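2-hydroxyisobutanoyl-CoA mutase large subunit (Aquincola tertiaricarbonis, PDB 4R3U) supplies the substrate-binding large subunit of a cobalamin-dependent mutase that interconverts 2-hydroxyisobutyryl-CoA and (S)-3-hydroxybutyryl-CoA. Local coordinates at residues A273-Y278 with R318-I323; E438-R443 with Q452-K457. One frame throughout, in Å; residues are numbered along the deposited sequence.

Interaction 1 (A273-Y278 with R318-I323); sequences ANLITY and RCYAKI
Leu275 faces Tyr320 and Ile276 faces Ile323 between two helical segments that run in broadly the same direction, with Leu275 CA and Tyr320 CA 9.0 Å apart and Ile276 CA and Ile323 CA 8.4 Å apart. No hydrogen bond joins the segments, and the contact is wholly apolar. Leu275 points toward the other helix and applies both methyl groups to one edge of the Tyr320 ring. Its CD2 lies 3.5 Å from Tyr320 CD1, while CD1 of the leucine lies in the plane of the ring, 4.0 Å from Tyr320 CE1. The leucine fork thus lies alongside the CD1-CE1 edge of the phenol, close to its plane, instead of resting on a face, and the two side chains cross at about a right angle. The tyrosine carries its CG anti to the backbone N (chi1 176°), which brings the CD1-CE1 edge of the ring up to Leu275 although the CB itself does not point at the other helix. One turn on, Ile323 offers its CG2 branch to Ile276 CG1 at 4.1 Å, a looser touch that again meets at about a right angle. Ile276 thus uses its longer branch and Ile323 its short one, the methyl CG2 being set anti to the backbone N.

Both segments belong to helices that follow successive strands of the TIM barrel: helix 264-283 comes after strand 252-253, and strand 298-302 leads into helix 306-327. Leu275 also rests on Ile252, and the Tyr320 ring meets Phe298 edge-to-face, so this pair fills the layer between helices and barrel wall. Helix 420-442 covers the outer side, where Phe434 and Leu437 touch Ile323 and Glu430 forms salt bridges with Arg318 and Lys322.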
loop_
_atom_site.group_PDB
_atom_site.type_symbol
_atom_site.label_atom_id
_atom_site.label_comp_id
_atom_site.label_asym_id
_atom_site.label_seq_id
_atom_site.Cartn_x
_atom_site.Cartn_y
_atom_site.Cartn_z
ATOM N N ALA A 273 -30.486 2.922 7.244
ATOM C CA ALA A 273 -31.931 2.631 7.093
ATOM C C ALA A 273 -32.308 1.384 7.906
ATOM O O ALA A 273 -33.327 1.380 8.599
ATOM C CB ALA A 273 -32.288 2.452 5.622
ATOM N N ASN A 274 -31.445 0.354 7.856
ATOM C CA ASN A 274 -31.574 -0.913 8.586
ATOM C C ASN A 274 -31.445 -0.699 10.094
ATOM O O ASN A 274 -32.249 -1.252 10.851
ATOM C CB ASN A 274 -30.553 -1.932 8.077
ATOM C CG ASN A 274 -30.936 -2.540 6.739
ATOM O OD1 ASN A 274 -32.084 -2.440 6.282
ATOM N ND2 ASN A 274 -30.009 -3.261 6.113
ATOM N N LEU A 275 -30.489 0.156 10.524
ATOM C CA LEU A 275 -30.306 0.506 11.933
ATOM C C LEU A 275 -31.612 1.068 12.522
ATOM O O LEU A 275 -32.049 0.605 13.578
ATOM C CB LEU A 275 -29.150 1.519 12.130
ATOM C CG LEU A 275 -29.173 2.308 13.459
ATOM C CD1 LEU A 275 -28.647 1.479 14.622
ATOM C CD2 LEU A 275 -28.448 3.603 13.325
ATOM N N ILE A 276 -32.218 2.048 11.844
ATOM C CA ILE A 276 -33.454 2.687 12.289
ATOM C C ILE A 276 -34.569 1.652 12.547
ATOM O O ILE A 276 -35.181 1.671 13.615
ATOM C CB ILE A 276 -33.857 3.835 11.325
ATOM C CG1 ILE A 276 -32.906 5.036 11.512
ATOM C CG2 ILE A 276 -35.376 4.225 11.493
ATOM C CD1 ILE A 276 -32.721 5.900 10.253
ATOM N N THR A 277 -34.758 0.709 11.604
ATOM C CA THR A 277 -35.747 -0.369 11.687
ATOM C C THR A 277 -35.523 -1.202 12.952
ATOM O O THR A 277 -36.479 -1.450 13.691
ATOM C CB THR A 277 -35.697 -1.196 10.404
ATOM O OG1 THR A 277 -35.685 -0.304 9.299
ATOM C CG2 THR A 277 -36.853 -2.165 10.270
ATOM N N TYR A 278 -34.263 -1.589 13.212
ATOM C CA TYR A 278 -33.830 -2.394 14.356
ATOM C C TYR A 278 -34.066 -1.712 15.688
ATOM O O TYR A 278 -34.607 -2.344 16.597
ATOM C CB TYR A 278 -32.347 -2.822 14.200
ATOM C CG TYR A 278 -32.083 -3.882 13.136
ATOM C CD1 TYR A 278 -32.916 -4.998 13.007
ATOM C CD2 TYR A 278 -30.954 -3.815 12.321
ATOM C CE1 TYR A 278 -32.662 -5.987 12.059
ATOM C CE2 TYR A 278 -30.693 -4.794 11.358
ATOM C CZ TYR A 278 -31.538 -5.893 11.249
ATOM O OH TYR A 278 -31.306 -6.891 10.330
ATOM N N ARG A 318 -20.782 10.434 12.121
ATOM C CA ARG A 318 -21.490 11.696 12.393
ATOM C C ARG A 318 -23.003 11.522 12.279
ATOM O O ARG A 318 -23.734 11.973 13.160
ATOM C CB ARG A 318 -20.987 12.831 11.476
ATOM C CG ARG A 318 -21.579 14.212 11.802
ATOM C CD ARG A 318 -20.621 15.315 11.451
ATOM N NE ARG A 318 -20.753 15.730 10.062
ATOM C CZ ARG A 318 -19.807 16.342 9.356
ATOM N NH1 ARG A 318 -20.048 16.728 8.115
ATOM N NH2 ARG A 318 -18.615 16.579 9.889
ATOM N N CYS A 319 -23.462 10.863 11.192
ATOM C CA CYS A 319 -24.868 10.562 10.897
ATOM C C CYS A 319 -25.471 9.695 11.997
ATOM O O CYS A 319 -26.545 10.009 12.519
ATOM C CB CYS A 319 -24.996 9.902 9.525
ATOM S SG CYS A 319 -24.624 10.998 8.135
ATOM N N TYR A 320 -24.732 8.646 12.389
ATOM C CA TYR A 320 -25.113 7.732 13.449
ATOM C C TYR A 320 -25.296 8.461 14.772
ATOM O O TYR A 320 -26.316 8.242 15.427
ATOM C CB TYR A 320 -24.073 6.613 13.601
ATOM C CG TYR A 320 -24.366 5.683 14.762
ATOM C CD1 TYR A 320 -25.401 4.753 14.693
ATOM C CD2 TYR A 320 -23.614 5.740 15.934
ATOM C CE1 TYR A 320 -25.669 3.885 15.753
ATOM C CE2 TYR A 320 -23.870 4.881 16.997
ATOM C CZ TYR A 320 -24.903 3.958 16.902
ATOM O OH TYR A 320 -25.164 3.114 17.946
ATOM N N ALA A 321 -24.315 9.321 15.167
ATOM C CA ALA A 321 -24.399 10.105 16.406
ATOM C C ALA A 321 -25.671 10.956 16.427
ATOM O O ALA A 321 -26.437 10.885 17.403
ATOM C CB ALA A 321 -23.185 10.989 16.557
ATOM N N LYS A 322 -25.914 11.710 15.313
ATOM C CA LYS A 322 -27.056 12.603 15.156
ATOM C C LYS A 322 -28.393 11.879 15.246
ATOM O O LYS A 322 -29.299 12.384 15.897
ATOM C CB LYS A 322 -26.927 13.447 13.875
ATOM C CG LYS A 322 -25.844 14.507 13.989
ATOM C CD LYS A 322 -25.566 15.260 12.695
ATOM C CE LYS A 322 -24.660 16.439 12.985
ATOM N NZ LYS A 322 -24.517 17.344 11.814
ATOM N N ILE A 323 -28.492 10.681 14.628
ATOM C CA ILE A 323 -29.706 9.842 14.599
ATOM C C ILE A 323 -30.042 9.364 16.009
ATOM O O ILE A 323 -31.171 9.535 16.462
ATOM C CB ILE A 323 -29.548 8.659 13.596
ATOM C CG1 ILE A 323 -29.505 9.154 12.126
ATOM C CG2 ILE A 323 -30.632 7.603 13.779
ATOM C CD1 ILE A 323 -28.892 8.059 11.104
#

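Interaction 2 (E438-R443 with Q452-K457); sequences EEVEKR and QGWFQK
Gln452 reaches toward Arg443, but its NE2 stays 4.2 Å from Arg443 O, too far for a hydrogen bond. Gly453 ends the preceding helix in a Schellman motif and is also the N-cap of helix 454-472. Trp454 makes the largest share of the contact. With CG anti to the backbone N (chi1 -176°), its indole extends toward helix 420-442. Arg443 CD lies above one face near the margin, and Arg443 NE approaches Trp454 NE1 to 3.6 Å, with guanidinium and indole planes 35° apart. The arginine is steadied by a salt bridge within its own segment, Arg443 NE to the anti lone pair of Glu439 OE2 at 2.7 Å. That same OE2 meets the indole edge, 3.4 Å from Trp454 CZ2. Val440 CG2 packs 3.7 Å from Trp454 CZ3. The valine also reaches Phe455, whose CE1 is 4.0 Å from Val440 CG2, while Trp454 CE3 sits over the centre of the phenyl face. Helix 446-451 turns the chain back, so that the C-terminal end of helix 420-442 packs against the first turn of helix 454-472 with this aromatic pair as the filling; Leu449 backs both rings, and Phe270 of helix 264-283 meets Phe455 edge-to-face.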
loop_
_atom_site.group_PDB
_atom_site.type_symbol
_atom_site.label_atom_id
_atom_site.label_comp_id
_atom_site.label_asym_id
_atom_site.label_seq_id
_atom_site.Cartn_x
_atom_site.Cartn_y
_atom_site.Cartn_z
ATOM N N GLU A 438 -34.461 10.010 4.432
ATOM C CA GLU A 438 -35.695 10.778 4.379
ATOM C C GLU A 438 -36.649 10.168 3.342
ATOM O O GLU A 438 -37.838 10.043 3.627
ATOM C CB GLU A 438 -35.374 12.229 4.032
ATOM C CG GLU A 438 -36.239 13.229 4.762
ATOM C CD GLU A 438 -36.047 14.651 4.279
ATOM O OE1 GLU A 438 -34.879 15.093 4.155
ATOM O OE2 GLU A 438 -37.073 15.326 4.023
ATOM N N GLU A 439 -36.129 9.777 2.154
ATOM C CA GLU A 439 -36.900 9.164 1.068
ATOM C C GLU A 439 -37.423 7.805 1.483
ATOM O O GLU A 439 -38.578 7.494 1.218
ATOM C CB GLU A 439 -36.059 9.040 -0.198
ATOM C CG GLU A 439 -36.882 8.961 -1.472
ATOM C CD GLU A 439 -36.069 8.706 -2.732
ATOM O OE1 GLU A 439 -35.047 9.401 -2.943
ATOM O OE2 GLU A 439 -36.472 7.827 -3.527
ATOM N N VAL A 440 -36.594 7.015 2.172
ATOM C CA VAL A 440 -36.950 5.693 2.694
ATOM C C VAL A 440 -38.189 5.814 3.611
ATOM O O VAL A 440 -39.169 5.070 3.450
ATOM C CB VAL A 440 -35.729 5.024 3.387
ATOM C CG1 VAL A 440 -36.129 3.768 4.149
ATOM C CG2 VAL A 440 -34.629 4.703 2.372
ATOM N N GLU A 441 -38.166 6.811 4.510
ATOM C CA GLU A 441 -39.255 7.085 5.433
ATOM C C GLU A 441 -40.515 7.544 4.663
ATOM O O GLU A 441 -41.600 7.002 4.895
ATOM C CB GLU A 441 -38.792 8.120 6.456
ATOM C CG GLU A 441 -39.740 8.319 7.617
ATOM C CD GLU A 441 -39.279 9.386 8.587
ATOM O OE1 GLU A 441 -38.226 9.174 9.229
ATOM O OE2 GLU A 441 -39.981 10.412 8.732
ATOM N N LYS A 442 -40.350 8.487 3.712
ATOM C CA LYS A 442 -41.410 9.006 2.851
ATOM C C LYS A 442 -42.037 7.896 2.021
ATOM O O LYS A 442 -43.236 7.940 1.778
ATOM C CB LYS A 442 -40.856 10.086 1.910
ATOM C CG LYS A 442 -40.772 11.464 2.544
ATOM C CD LYS A 442 -41.767 12.427 1.911
ATOM C CE LYS A 442 -41.782 13.754 2.644
ATOM N NZ LYS A 442 -41.862 14.929 1.724
ATOM N N ARG A 443 -41.232 6.908 1.576
ATOM C CA ARG A 443 -41.710 5.810 0.753
ATOM C C ARG A 443 -42.336 4.647 1.551
ATOM O O ARG A 443 -42.821 3.669 0.953
ATOM C CB ARG A 443 -40.637 5.343 -0.230
ATOM C CG ARG A 443 -40.381 6.280 -1.410
ATOM C CD ARG A 443 -39.260 5.707 -2.281
ATOM N NE ARG A 443 -38.843 6.599 -3.364
ATOM C CZ ARG A 443 -39.459 6.703 -4.536
ATOM N NH1 ARG A 443 -40.542 5.979 -4.792
ATOM N NH2 ARG A 443 -39.005 7.542 -5.457
ATOM N N GLN A 452 -40.731 -4.159 -1.977
ATOM C CA GLN A 452 -40.909 -3.573 -3.322
ATOM C C GLN A 452 -39.630 -3.805 -4.189
ATOM O O GLN A 452 -39.637 -3.490 -5.382
ATOM C CB GLN A 452 -41.205 -2.054 -3.228
ATOM C CG GLN A 452 -42.587 -1.653 -2.667
ATOM C CD GLN A 452 -42.703 -0.157 -2.326
ATOM O OE1 GLN A 452 -42.041 0.709 -2.924
ATOM N NE2 GLN A 452 -43.555 0.192 -1.358
ATOM N N GLY A 453 -38.547 -4.287 -3.558
ATOM C CA GLY A 453 -37.246 -4.517 -4.177
ATOM C C GLY A 453 -36.520 -3.245 -4.574
ATOM O O GLY A 453 -35.684 -3.268 -5.482
ATOM N N TRP A 454 -36.840 -2.130 -3.893
ATOM C CA TRP A 454 -36.319 -0.791 -4.146
ATOM C C TRP A 454 -34.804 -0.639 -3.920
ATOM O O TRP A 454 -34.122 -0.013 -4.745
ATOM C CB TRP A 454 -37.117 0.229 -3.316
ATOM C CG TRP A 454 -36.757 1.677 -3.529
ATOM C CD1 TRP A 454 -37.286 2.528 -4.454
ATOM C CD2 TRP A 454 -35.873 2.466 -2.714
ATOM N NE1 TRP A 454 -36.778 3.797 -4.273
ATOM C CE2 TRP A 454 -35.914 3.786 -3.211
ATOM C CE3 TRP A 454 -35.059 2.183 -1.602
ATOM C CZ2 TRP A 454 -35.182 4.822 -2.630
ATOM C CZ3 TRP A 454 -34.313 3.204 -1.040
ATOM C CH2 TRP A 454 -34.390 4.511 -1.542
ATOM N N PHE A 455 -34.296 -1.167 -2.797
ATOM C CA PHE A 455 -32.884 -1.112 -2.427
ATOM C C PHE A 455 -32.080 -1.887 -3.423
ATOM O O PHE A 455 -31.107 -1.370 -3.960
ATOM C CB PHE A 455 -32.664 -1.701 -1.012
ATOM C CG PHE A 455 -33.267 -0.873 0.103
ATOM C CD1 PHE A 455 -32.635 0.287 0.556
ATOM C CD2 PHE A 455 -34.469 -1.245 0.697
ATOM C CE1 PHE A 455 -33.197 1.055 1.578
ATOM C CE2 PHE A 455 -34.999 -0.501 1.749
ATOM C CZ PHE A 455 -34.365 0.646 2.181
ATOM N N GLN A 456 -32.513 -3.131 -3.666
ATOM C CA GLN A 456 -31.943 -4.133 -4.566
ATOM C C GLN A 456 -31.881 -3.598 -6.013
ATOM O O GLN A 456 -30.894 -3.855 -6.696
ATOM C CB GLN A 456 -32.740 -5.470 -4.497
ATOM C CG GLN A 456 -33.023 -6.031 -3.063
ATOM C CD GLN A 456 -34.301 -5.549 -2.330
ATOM O OE1 GLN A 456 -34.443 -4.387 -1.906
ATOM N NE2 GLN A 456 -35.231 -6.475 -2.066
ATOM N N LYS A 457 -32.894 -2.832 -6.464
ATOM C CA LYS A 457 -32.904 -2.291 -7.824
ATOM C C LYS A 457 -31.866 -1.194 -7.967
ATOM O O LYS A 457 -31.224 -1.090 -9.015
ATOM C CB LYS A 457 -34.300 -1.830 -8.260
ATOM C CG LYS A 457 -35.184 -2.989 -8.721
ATOM C CD LYS A 457 -36.685 -2.618 -8.768
ATOM C CE LYS A 457 -37.570 -3.803 -9.078
ATOM N NZ LYS A 457 -39.009 -3.485 -8.867
#

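Overall arrangement
Interaction 1 is a buried contact, three of its four touching residues being buried, whereas interaction 2 is only partly buried; their centres lie about 15 Å and 21 Å from the centre of the chain. The two centres are 16 Å apart, and their nearest atoms approach to about 4 Å without touching. Two helices connect them: 420-442 packs outside interaction 1 and supplies a segment to interaction 2, while 264-283 supplies a segment to interaction 1 and touches interaction 2 through Phe270. Between neighbouring barrel helices the contact is aliphatic and aromatic alone, whereas interaction 2 grades from buried Val440 and Phe455 to the exposed Arg443 over the indole face and the Glu439 carboxylate at its edge.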